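Local structure of dipeptidase AC. Metallo peptidase. MEROPS family M19 (Rhodobacter sphaeroides, 3LY0) at residues Asp11-Phe16 with Ala231-Ala236; His137-Glu142 with Leu210-Glu215; Val165-Thr170 with Val176-Pro181. The protein probably hydrolyses dipeptides as a zinc-dependent metallopeptidase of family M19, held here with a phosphinate mimic of L-Ala-D-Ala. All coordinates share one frame; numbering follows the deposited sequence.

Contact 1 of 3, residues Asp11-Phe16 with Ala231-Ala236. With ZN (zinc ion), chain D; ZN (zinc ion), chain E; LY0 ((2R)-3-[(R)-[(1R)-1-aminoethyl](hydroxy)phosphoryl]-2-methylpropanoic acid), chain C.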
loop_
_atom_site.group_PDB
_atom_site.type_symbol
_atom_site.label_atom_id
_atom_site.label_comp_id
_atom_site.label_asym_id
_atom_site.label_seq_id
_atom_site.Cartn_x
_atom_site.Cartn_y
_atom_site.Cartn_z
ATOM N N ASP A 11 -5.279 -3.595 6.828
ATOM C CA ASP A 11 -4.956 -2.539 5.875
ATOM C C ASP A 11 -3.920 -2.917 4.822
ATOM O O ASP A 11 -2.961 -3.654 5.093
ATOM C CB ASP A 11 -4.452 -1.310 6.615
ATOM C CG ASP A 11 -4.217 -0.159 5.691
ATOM O OD1 ASP A 11 -5.214 0.371 5.156
ATOM O OD2 ASP A 11 -3.034 0.207 5.484
ATOM N N GLY A 12 -4.084 -2.345 3.636
ATOM C CA GLY A 12 -3.278 -2.705 2.477
ATOM C C GLY A 12 -1.884 -2.099 2.373
ATOM O O GLY A 12 -1.062 -2.620 1.625
ATOM N N HIS A 13 -1.603 -1.010 3.083
ATOM C CA HIS A 13 -0.319 -0.332 2.908
ATOM C C HIS A 13 -0.049 0.756 3.930
ATOM O O HIS A 13 -0.801 1.726 4.005
ATOM C CB HIS A 13 -0.242 0.316 1.518
ATOM C CG HIS A 13 1.119 0.835 1.184
ATOM N ND1 HIS A 13 2.078 0.048 0.581
ATOM C CD2 HIS A 13 1.698 2.046 1.388
ATOM C CE1 HIS A 13 3.176 0.760 0.403
ATOM N NE2 HIS A 13 2.977 1.970 0.888
ATOM N N ASN A 14 1.042 0.622 4.682
ATOM C CA ASN A 14 1.495 1.748 5.497
ATOM C C ASN A 14 3.002 1.892 5.451
ATOM O O ASN A 14 3.712 0.929 5.155
ATOM C CB ASN A 14 0.996 1.646 6.953
ATOM C CG ASN A 14 1.831 0.702 7.797
ATOM O OD1 ASN A 14 2.982 0.992 8.131
ATOM N ND2 ASN A 14 1.246 -0.434 8.160
ATOM N N ASP A 15 3.473 3.105 5.735
ATOM C CA ASP A 15 4.893 3.410 5.735
ATOM C C ASP A 15 5.431 3.739 7.125
ATOM O O ASP A 15 6.359 4.529 7.267
ATOM C CB ASP A 15 5.180 4.549 4.758
ATOM C CG ASP A 15 4.922 4.145 3.323
ATOM O OD1 ASP A 15 5.648 3.265 2.810
ATOM O OD2 ASP A 15 3.987 4.679 2.704
ATOM N N PHE A 16 4.859 3.117 8.151
ATOM C CA PHE A 16 5.373 3.314 9.497
ATOM C C PHE A 16 6.875 3.037 9.597
ATOM O O PHE A 16 7.577 3.716 10.339
ATOM C CB PHE A 16 4.619 2.442 10.495
ATOM C CG PHE A 16 5.090 2.604 11.906
ATOM C CD1 PHE A 16 5.831 1.607 12.509
ATOM C CD2 PHE A 16 4.817 3.767 12.610
ATOM C CE1 PHE A 16 6.278 1.747 13.811
ATOM C CE2 PHE A 16 5.262 3.925 13.905
ATOM C CZ PHE A 16 5.992 2.910 14.512
ATOM N N ALA A 231 -3.749 -4.082 -6.390
ATOM C CA ALA A 231 -3.164 -2.760 -6.191
ATOM C C ALA A 231 -3.459 -2.402 -4.740
ATOM O O ALA A 231 -4.621 -2.211 -4.375
ATOM C CB ALA A 231 -3.797 -1.758 -7.135
ATOM N N THR A 232 -2.433 -2.374 -3.894
ATOM C CA THR A 232 -2.683 -2.232 -2.461
ATOM C C THR A 232 -3.172 -0.856 -2.031
ATOM O O THR A 232 -3.837 -0.738 -1.004
ATOM C CB THR A 232 -1.438 -2.548 -1.610
ATOM O OG1 THR A 232 -0.389 -1.631 -1.942
ATOM C CG2 THR A 232 -0.951 -3.999 -1.795
ATOM N N HIS A 233 -2.828 0.185 -2.793
ATOM C CA HIS A 233 -3.191 1.544 -2.405
ATOM C C HIS A 233 -3.379 2.440 -3.631
ATOM O O HIS A 233 -2.547 3.302 -3.935
ATOM C CB HIS A 233 -2.233 2.126 -1.326
ATOM C CG HIS A 233 -0.780 2.200 -1.718
ATOM N ND1 HIS A 233 -0.036 1.097 -2.092
ATOM C CD2 HIS A 233 0.085 3.246 -1.715
ATOM C CE1 HIS A 233 1.204 1.468 -2.343
ATOM N NE2 HIS A 233 1.313 2.763 -2.104
ATOM N N SER A 234 -4.495 2.220 -4.323
ATOM C CA SER A 234 -4.808 2.941 -5.565
ATOM C C SER A 234 -6.305 3.156 -5.658
ATOM O O SER A 234 -7.083 2.292 -5.242
ATOM C CB SER A 234 -4.360 2.132 -6.787
ATOM O OG SER A 234 -2.961 1.933 -6.797
ATOM N N ASN A 235 -6.708 4.290 -6.236
ATOM C CA ASN A 235 -8.118 4.645 -6.334
ATOM C C ASN A 235 -8.625 4.670 -7.768
ATOM O O ASN A 235 -7.971 4.139 -8.669
ATOM C CB ASN A 235 -8.380 5.955 -5.588
ATOM C CG ASN A 235 -8.020 5.850 -4.109
ATOM O OD1 ASN A 235 -7.996 4.749 -3.546
ATOM N ND2 ASN A 235 -7.722 6.984 -3.476
ATOM N N ALA A 236 -9.797 5.268 -7.983
ATOM C CA ALA A 236 -10.448 5.193 -9.289
ATOM C C ALA A 236 -10.109 6.381 -10.177
ATOM O O ALA A 236 -10.480 7.513 -9.867
ATOM C CB ALA A 236 -11.955 5.070 -9.117
HETATM ZN ZN ZN D . 4.537 3.567 0.865
HETATM ZN ZN ZN E . 3.041 4.150 -2.441
HETATM P P LY0 C . 3.949 6.216 -0.833
HETATM C C1 LY0 C . 6.319 7.598 -0.309
HETATM N N1 LY0 C . 6.095 5.251 0.457
HETATM C C2 LY0 C . 5.411 6.511 0.222
HETATM C C4 LY0 C . 2.847 7.686 -0.818
HETATM C C5 LY0 C . 2.388 8.160 -2.168
HETATM C C6 LY0 C . 1.888 7.042 -3.043
HETATM C C7 LY0 C . 1.498 9.375 -2.136
HETATM O O31 LY0 C . 3.275 4.994 -0.254
HETATM O O32 LY0 C . 4.431 5.876 -2.282
HETATM O O61 LY0 C . 1.713 7.272 -4.368
HETATM O O62 LY0 C . 1.665 5.908 -2.587
HETATM O O HOH W 1 1.485 -2.681 0.604
#
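His13 and His233 lie flat on one another at the floor of the active site, their imidazole planes only 9° apart and their centroids 3.6 Å from each other. Start at CB of His13: it sits over the face of the His233 ring, 4.0 Å from the centroid, in a CH-pi contact. With CG anti to the backbone N (chi1 -171°), the ring continues across His233, so that CG and ND1 pass over ND1 and CE1 of the partner; His13 ND1 comes to 3.4 Å from His233 CE1. On the rim, His13 ND1 gives its N-H in the ring plane to a water 2.8 Å away, which in turn donates to Gly12 O and, weakly, to Thr232 OG1. Further out, CD2 of His13 lies nearest His233 NE2 and its CE1 nearest His233 CE1, and at the tip His13 NE2 binds the zinc ion of chain D at 2.2 Å. Asp15 grips that same metal with both OD1 and OD2, while Glu139 and the inhibitor atoms N1 and O31 complete its shell.

His233 is steadied by its own neighbour: His233 ND1 donates to Thr232 OG1 at 2.8 Å, nearly in the ring plane, which leaves NE2 to bind the other zinc ion, of chain E. Thr232, the second-shell residue behind this ligand, is in turn hydrogen-bonded through OG1 to Asp209. Beside the stack the backbones close up, Gly12 O lying 3.3 Å from Thr232 CB. Each ring thus has a metal at NE2 and a polar partner at ND1, which fixes its rotation, and the stack itself bridges the two halves of the site. This is the binuclear zinc centre of an M19 dipeptidase, set in its TIM-barrel fold.

Contact 2 of 3, residues His137-Glu142 with Leu210-Glu215. With ZN (zinc ion), chain E; ZN (zinc ion), chain D; LY0 ((2R)-3-[(R)-[(1R)-1-aminoethyl](hydroxy)phosphoryl]-2-methylpropanoic acid), chain C.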
loop_
_atom_site.group_PDB
_atom_site.type_symbol
_atom_site.label_atom_id
_atom_site.label_comp_id
_atom_site.label_asym_id
_atom_site.label_seq_id
_atom_site.Cartn_x
_atom_site.Cartn_y
_atom_site.Cartn_z
ATOM N N HIS A 137 6.324 -6.251 3.335
ATOM C CA HIS A 137 6.041 -5.828 1.972
ATOM C C HIS A 137 7.197 -4.989 1.466
ATOM O O HIS A 137 7.758 -4.196 2.218
ATOM C CB HIS A 137 4.767 -4.973 1.954
ATOM C CG HIS A 137 4.490 -4.323 0.632
ATOM N ND1 HIS A 137 3.889 -4.994 -0.411
ATOM C CD2 HIS A 137 4.737 -3.069 0.185
ATOM C CE1 HIS A 137 3.768 -4.174 -1.442
ATOM N NE2 HIS A 137 4.275 -3.001 -1.107
ATOM N N MET A 138 7.555 -5.152 0.194
ATOM C CA MET A 138 8.596 -4.329 -0.412
ATOM C C MET A 138 7.957 -3.447 -1.485
ATOM O O MET A 138 7.356 -3.952 -2.424
ATOM C CB MET A 138 9.668 -5.255 -1.019
ATOM C CG MET A 138 10.860 -4.576 -1.680
ATOM S SD MET A 138 12.232 -5.739 -1.995
ATOM C CE MET A 138 12.526 -6.272 -0.337
ATOM N N GLU A 139 8.060 -2.130 -1.322
ATOM C CA GLU A 139 7.466 -1.179 -2.254
ATOM C C GLU A 139 8.576 -0.672 -3.150
ATOM O O GLU A 139 9.298 0.253 -2.780
ATOM C CB GLU A 139 6.843 -0.012 -1.486
ATOM C CG GLU A 139 6.277 1.083 -2.392
ATOM C CD GLU A 139 5.444 2.105 -1.631
ATOM O OE1 GLU A 139 5.695 2.323 -0.431
ATOM O OE2 GLU A 139 4.532 2.689 -2.227
ATOM N N GLY A 140 8.697 -1.270 -4.334
ATOM C CA GLY A 140 9.842 -1.037 -5.208
ATOM C C GLY A 140 10.868 -2.106 -4.915
ATOM O O GLY A 140 11.207 -2.353 -3.757
ATOM N N ALA A 141 11.345 -2.776 -5.957
ATOM C CA ALA A 141 12.182 -3.950 -5.772
ATOM C C ALA A 141 13.674 -3.685 -5.991
ATOM O O ALA A 141 14.407 -4.595 -6.384
ATOM C CB ALA A 141 11.698 -5.076 -6.670
ATOM N N GLU A 142 14.122 -2.465 -5.713
ATOM C CA GLU A 142 15.524 -2.116 -5.913
ATOM C C GLU A 142 16.486 -2.995 -5.126
ATOM O O GLU A 142 17.618 -3.205 -5.558
ATOM C CB GLU A 142 15.775 -0.671 -5.523
ATOM C CG GLU A 142 15.153 0.332 -6.459
ATOM C CD GLU A 142 13.763 0.771 -6.052
ATOM O OE1 GLU A 142 13.150 0.171 -5.140
ATOM O OE2 GLU A 142 13.286 1.742 -6.667
ATOM N N LEU A 210 0.580 -3.895 -7.824
ATOM C CA LEU A 210 0.614 -3.053 -9.013
ATOM C C LEU A 210 0.585 -1.554 -8.719
ATOM O O LEU A 210 0.780 -0.747 -9.628
ATOM C CB LEU A 210 -0.566 -3.407 -9.918
ATOM C CG LEU A 210 -0.660 -4.877 -10.334
ATOM C CD1 LEU A 210 -2.064 -5.196 -10.823
ATOM C CD2 LEU A 210 0.358 -5.164 -11.416
ATOM N N SER A 211 0.315 -1.158 -7.472
ATOM C CA SER A 211 0.355 0.268 -7.147
ATOM C C SER A 211 1.730 0.842 -7.508
ATOM O O SER A 211 2.769 0.270 -7.154
ATOM C CB SER A 211 0.025 0.536 -5.670
ATOM O OG SER A 211 -1.327 0.213 -5.369
ATOM N N HIS A 212 1.692 1.957 -8.238
ATOM C CA HIS A 212 2.862 2.671 -8.796
ATOM C C HIS A 212 3.289 2.212 -10.169
ATOM O O HIS A 212 3.932 2.970 -10.877
ATOM C CB HIS A 212 4.083 2.657 -7.874
ATOM C CG HIS A 212 3.886 3.438 -6.621
ATOM N ND1 HIS A 212 4.116 4.795 -6.550
ATOM C CD2 HIS A 212 3.508 3.047 -5.381
ATOM C CE1 HIS A 212 3.850 5.214 -5.324
ATOM N NE2 HIS A 212 3.503 4.168 -4.590
ATOM N N LEU A 213 2.968 0.975 -10.532
ATOM C CA LEU A 213 3.357 0.462 -11.841
ATOM C C LEU A 213 2.577 1.218 -12.911
ATOM O O LEU A 213 1.399 1.496 -12.736
ATOM C CB LEU A 213 3.074 -1.036 -11.915
ATOM C CG LEU A 213 3.669 -1.803 -13.099
ATOM C CD1 LEU A 213 5.187 -1.639 -13.206
ATOM C CD2 LEU A 213 3.299 -3.263 -12.981
ATOM N N ASN A 214 3.250 1.576 -14.000
ATOM C CA ASN A 214 2.562 2.257 -15.087
ATOM C C ASN A 214 1.664 1.295 -15.869
ATOM O O ASN A 214 1.613 0.094 -15.593
ATOM C CB ASN A 214 3.546 3.029 -15.977
ATOM C CG ASN A 214 4.462 2.124 -16.802
ATOM O OD1 ASN A 214 4.196 0.933 -17.002
ATOM N ND2 ASN A 214 5.553 2.717 -17.304
ATOM N N GLU A 215 0.925 1.833 -16.830
ATOM C CA GLU A 215 -0.115 1.043 -17.473
ATOM C C GLU A 215 0.455 -0.098 -18.321
ATOM O O GLU A 215 -0.091 -1.208 -18.353
ATOM C CB GLU A 215 -1.031 1.936 -18.313
ATOM C CG GLU A 215 -2.288 1.216 -18.786
ATOM C CD GLU A 215 -3.356 2.142 -19.335
ATOM O OE1 GLU A 215 -3.218 3.369 -19.211
ATOM O OE2 GLU A 215 -4.348 1.620 -19.878
HETATM ZN ZN ZN E . 3.041 4.150 -2.441
HETATM ZN ZN ZN D . 4.537 3.567 0.865
HETATM P P LY0 C . 3.949 6.216 -0.833
HETATM C C1 LY0 C . 6.319 7.598 -0.309
HETATM N N1 LY0 C . 6.095 5.251 0.457
HETATM C C2 LY0 C . 5.411 6.511 0.222
HETATM C C4 LY0 C . 2.847 7.686 -0.818
HETATM C C5 LY0 C . 2.388 8.160 -2.168
HETATM C C6 LY0 C . 1.888 7.042 -3.043
HETATM C C7 LY0 C . 1.498 9.375 -2.136
HETATM O O31 LY0 C . 3.275 4.994 -0.254
HETATM O O32 LY0 C . 4.431 5.876 -2.282
HETATM O O61 LY0 C . 1.713 7.272 -4.368
HETATM O O62 LY0 C . 1.665 5.908 -2.587
#
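Glu139 OE2 and His212 NE2 come within 3.0 Å of each other because both bind the zinc ion of chain E; the metal joins them, with no hydrogen bond between the two. This is the bridging-carboxylate arrangement of a binuclear metallopeptidase in a TIM-barrel fold: Glu139 ends strand 132-139, and His212 stands in the loop after strand 207-208. The tight part is confined to these two tips. Glu139 reaches out fully extended, CG anti to the backbone N (chi1 176°), and spreads its carboxylate across the metals, OE2 on the zinc ion of chain E and OE1 on that of chain D. The His212 ring is turned 65° from the carboxylate plane, and LY0 O32 lies at its edge, 3.0 Å from His212 NE2, with O61 out of the plane near CE1. At the far side of the ring ND1 is bonded to Ser167 OG, which leaves NE2 for the metal and holds the ring against turning.

Away from the metal the two segments diverge. Their closest CA atoms, those of Glu139 and Ser211, are 8.8 Å apart, and only 62 Å² is buried between the segments. This looser part is still protein interior: Leu210 and Leu213 pack on helix 215-224, and solvent begins to reach the chain at Glu215, where OE2 forms a salt bridge with Arg249. A type II beta turn runs from Leu210 to Leu213, bringing His212 toward the metal with a positive phi of 89°. It is closed by a backbone hydrogen bond of 2.9 Å from Leu213 N to Leu210 O.

Contact 3 of 3, residues Val165-Thr170 with Val176-Pro181. With LY0 ((2R)-3-[(R)-[(1R)-1-aminoethyl](hydroxy)phosphoryl]-2-methylpropanoic acid), chain C.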
loop_
_atom_site.group_PDB
_atom_site.type_symbol
_atom_site.label_atom_id
_atom_site.label_comp_id
_atom_site.label_asym_id
_atom_site.label_seq_id
_atom_site.Cartn_x
_atom_site.Cartn_y
_atom_site.Cartn_z
ATOM N N VAL A 165 7.902 -1.843 -8.696
ATOM C CA VAL A 165 8.374 -0.472 -8.748
ATOM C C VAL A 165 7.655 0.446 -7.770
ATOM O O VAL A 165 6.499 0.211 -7.402
ATOM C CB VAL A 165 8.229 0.136 -10.163
ATOM C CG1 VAL A 165 8.924 -0.735 -11.205
ATOM C CG2 VAL A 165 6.742 0.368 -10.521
ATOM N N TRP A 166 8.362 1.494 -7.360
ATOM C CA TRP A 166 7.763 2.670 -6.766
ATOM C C TRP A 166 7.633 3.651 -7.946
ATOM O O TRP A 166 7.698 3.223 -9.106
ATOM C CB TRP A 166 8.649 3.198 -5.627
ATOM C CG TRP A 166 8.058 4.364 -4.931
ATOM C CD1 TRP A 166 6.898 4.383 -4.195
ATOM C CD2 TRP A 166 8.574 5.698 -4.905
ATOM N NE1 TRP A 166 6.665 5.654 -3.723
ATOM C CE2 TRP A 166 7.670 6.482 -4.152
ATOM C CE3 TRP A 166 9.700 6.316 -5.461
ATOM C CZ2 TRP A 166 7.865 7.844 -3.926
ATOM C CZ3 TRP A 166 9.885 7.684 -5.240
ATOM C CH2 TRP A 166 8.974 8.426 -4.479
ATOM N N SER A 167 7.448 4.940 -7.673
ATOM C CA SER A 167 7.354 5.921 -8.759
ATOM C C SER A 167 8.764 6.358 -9.181
ATOM O O SER A 167 9.171 7.507 -8.974
ATOM C CB SER A 167 6.474 7.094 -8.328
ATOM O OG SER A 167 5.094 6.732 -8.382
ATOM N N ARG A 168 9.504 5.409 -9.759
ATOM C CA ARG A 168 10.934 5.556 -10.009
ATOM C C ARG A 168 11.374 4.327 -10.797
ATOM O O ARG A 168 10.890 3.232 -10.538
ATOM C CB ARG A 168 11.660 5.627 -8.661
ATOM C CG ARG A 168 13.180 5.712 -8.726
ATOM C CD ARG A 168 13.749 5.855 -7.315
ATOM N NE ARG A 168 13.361 4.719 -6.478
ATOM C CZ ARG A 168 13.119 4.782 -5.175
ATOM N NH1 ARG A 168 13.226 5.927 -4.518
ATOM N NH2 ARG A 168 12.767 3.675 -4.528
ATOM N N PRO A 169 12.265 4.503 -11.790
ATOM C CA PRO A 169 12.640 3.348 -12.614
ATOM C C PRO A 169 13.427 2.302 -11.822
ATOM O O PRO A 169 14.189 2.670 -10.926
ATOM C CB PRO A 169 13.529 3.974 -13.699
ATOM C CG PRO A 169 14.059 5.229 -13.081
ATOM C CD PRO A 169 12.912 5.746 -12.247
ATOM N N THR A 170 13.244 1.028 -12.160
ATOM C CA THR A 170 14.037 -0.051 -11.571
ATOM C C THR A 170 14.532 -0.958 -12.694
ATOM O O THR A 170 14.145 -0.777 -13.850
ATOM C CB THR A 170 13.210 -0.916 -10.605
ATOM O OG1 THR A 170 12.292 -1.727 -11.349
ATOM C CG2 THR A 170 12.460 -0.054 -9.590
ATOM N N VAL A 176 4.881 5.132 -12.397
ATOM C CA VAL A 176 4.327 6.384 -12.882
ATOM C C VAL A 176 4.964 7.548 -12.154
ATOM O O VAL A 176 5.232 7.473 -10.962
ATOM C CB VAL A 176 2.782 6.471 -12.694
ATOM C CG1 VAL A 176 2.074 5.401 -13.499
ATOM C CG2 VAL A 176 2.382 6.433 -11.205
ATOM N N PRO A 177 5.210 8.650 -12.867
ATOM C CA PRO A 177 5.515 9.879 -12.142
ATOM C C PRO A 177 4.245 10.382 -11.479
ATOM O O PRO A 177 3.147 10.026 -11.929
ATOM C CB PRO A 177 5.920 10.841 -13.262
ATOM C CG PRO A 177 5.141 10.347 -14.451
ATOM C CD PRO A 177 5.158 8.853 -14.326
ATOM N N PHE A 178 4.375 11.181 -10.430
ATOM C CA PHE A 178 3.209 11.809 -9.817
ATOM C C PHE A 178 2.763 12.979 -10.671
ATOM O O PHE A 178 3.500 13.953 -10.827
ATOM C CB PHE A 178 3.539 12.291 -8.411
ATOM C CG PHE A 178 3.910 11.189 -7.480
ATOM C CD1 PHE A 178 2.928 10.382 -6.922
ATOM C CD2 PHE A 178 5.239 10.939 -7.177
ATOM C CE1 PHE A 178 3.265 9.351 -6.069
ATOM C CE2 PHE A 178 5.582 9.913 -6.321
ATOM C CZ PHE A 178 4.594 9.114 -5.766
ATOM N N ARG A 179 1.560 12.881 -11.228
ATOM C CA ARG A 179 1.052 13.920 -12.113
ATOM C C ARG A 179 -0.460 14.020 -11.985
ATOM O O ARG A 179 -1.139 13.029 -11.739
ATOM C CB ARG A 179 1.442 13.582 -13.552
ATOM C CG ARG A 179 0.779 14.394 -14.634
ATOM C CD ARG A 179 1.209 13.858 -15.993
ATOM N NE ARG A 179 2.660 13.919 -16.139
ATOM C CZ ARG A 179 3.422 12.972 -16.682
ATOM N NH1 ARG A 179 2.890 11.857 -17.166
ATOM N NH2 ARG A 179 4.730 13.150 -16.759
ATOM N N PHE A 180 -0.993 15.225 -12.147
ATOM C CA PHE A 180 -2.439 15.412 -12.215
ATOM C C PHE A 180 -2.740 16.611 -13.102
ATOM O O PHE A 180 -2.154 17.668 -12.901
ATOM C CB PHE A 180 -3.039 15.676 -10.835
ATOM C CG PHE A 180 -4.543 15.775 -10.849
ATOM C CD1 PHE A 180 -5.323 14.664 -10.561
ATOM C CD2 PHE A 180 -5.175 16.965 -11.190
ATOM C CE1 PHE A 180 -6.698 14.742 -10.591
ATOM C CE2 PHE A 180 -6.561 17.056 -11.229
ATOM C CZ PHE A 180 -7.330 15.940 -10.927
ATOM N N PRO A 181 -3.648 16.455 -14.079
ATOM C CA PRO A 181 -4.291 15.194 -14.445
ATOM C C PRO A 181 -3.394 14.432 -15.414
ATOM O O PRO A 181 -2.539 15.034 -16.070
ATOM C CB PRO A 181 -5.558 15.663 -15.163
ATOM C CG PRO A 181 -5.118 16.906 -15.839
ATOM C CD PRO A 181 -4.220 17.590 -14.838
HETATM P P LY0 C . 3.949 6.216 -0.833
HETATM C C1 LY0 C . 6.319 7.598 -0.309
HETATM N N1 LY0 C . 6.095 5.251 0.457
HETATM C C2 LY0 C . 5.411 6.511 0.222
HETATM C C4 LY0 C . 2.847 7.686 -0.818
HETATM C C5 LY0 C . 2.388 8.160 -2.168
HETATM C C6 LY0 C . 1.888 7.042 -3.043
HETATM C C7 LY0 C . 1.498 9.375 -2.136
HETATM O O31 LY0 C . 3.275 4.994 -0.254
HETATM O O32 LY0 C . 4.431 5.876 -2.282
HETATM O O61 LY0 C . 1.713 7.272 -4.368
HETATM O O62 LY0 C . 1.665 5.908 -2.587
#
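The side chains of Trp166 and Phe178 cross at about a right angle, and their ring planes stand at 61°, the edge of the phenyl ring turned toward the indole face in an offset edge-to-face stack. Trp166 CZ2 lies 3.9 Å from Phe178 CE2. The indole edge bearing NE1 faces the inhibitor, and its N-H bonds to the phosphinate oxygen O32 of LY0 at 2.7 Å and 161°, in the ring plane. An alanine at this position would remove that donor and is likely to leave O32 without its indole partner and the Phe178 edge without a face to lean on.

Next comes Ser167, at the centre of an inverse gamma turn. Its OG, beside the backbone N (chi1 -77°), donates to Val176 O at 2.7 Å, almost in line with the carbonyl, and sits over one face of Phe178 near its rim, 3.6 Å from Phe178 CZ. The same hydroxyl is bonded to ND1 of the metal ligand His212. Arg168 then lays its guanidinium over Trp166 CE3 and reaches Glu142 in a salt bridge.

With its proton given to Val176 O, Ser167 OG is left to accept from His212 ND1, consistent with a second-shell role in orienting that ligand.

In the fold
Along the chain the order is 11-16, 137-142, 165-170, 176-181, 210-215, 231-236, so contact 3 falls within the span of contact 2, and that within the span of contact 1. Contacts 1 and 2 have centres about 11 Å apart and share both zinc ions; Ser211 OG probably hydrogen-bonds to Ser234 OG and His233 N. Contacts 2 and 3, centres about 9 Å apart, are joined by a probable backbone hydrogen bond from Val176 N to His212 O. Contacts 1 and 3, centres about 15 Å apart, do not touch, yet both reach the inhibitor. Loops after strands 159-163, 207-208 and 230-231 converge with segment 11-16 and the end of strand 132-139 on one pocket at the barrel mouth.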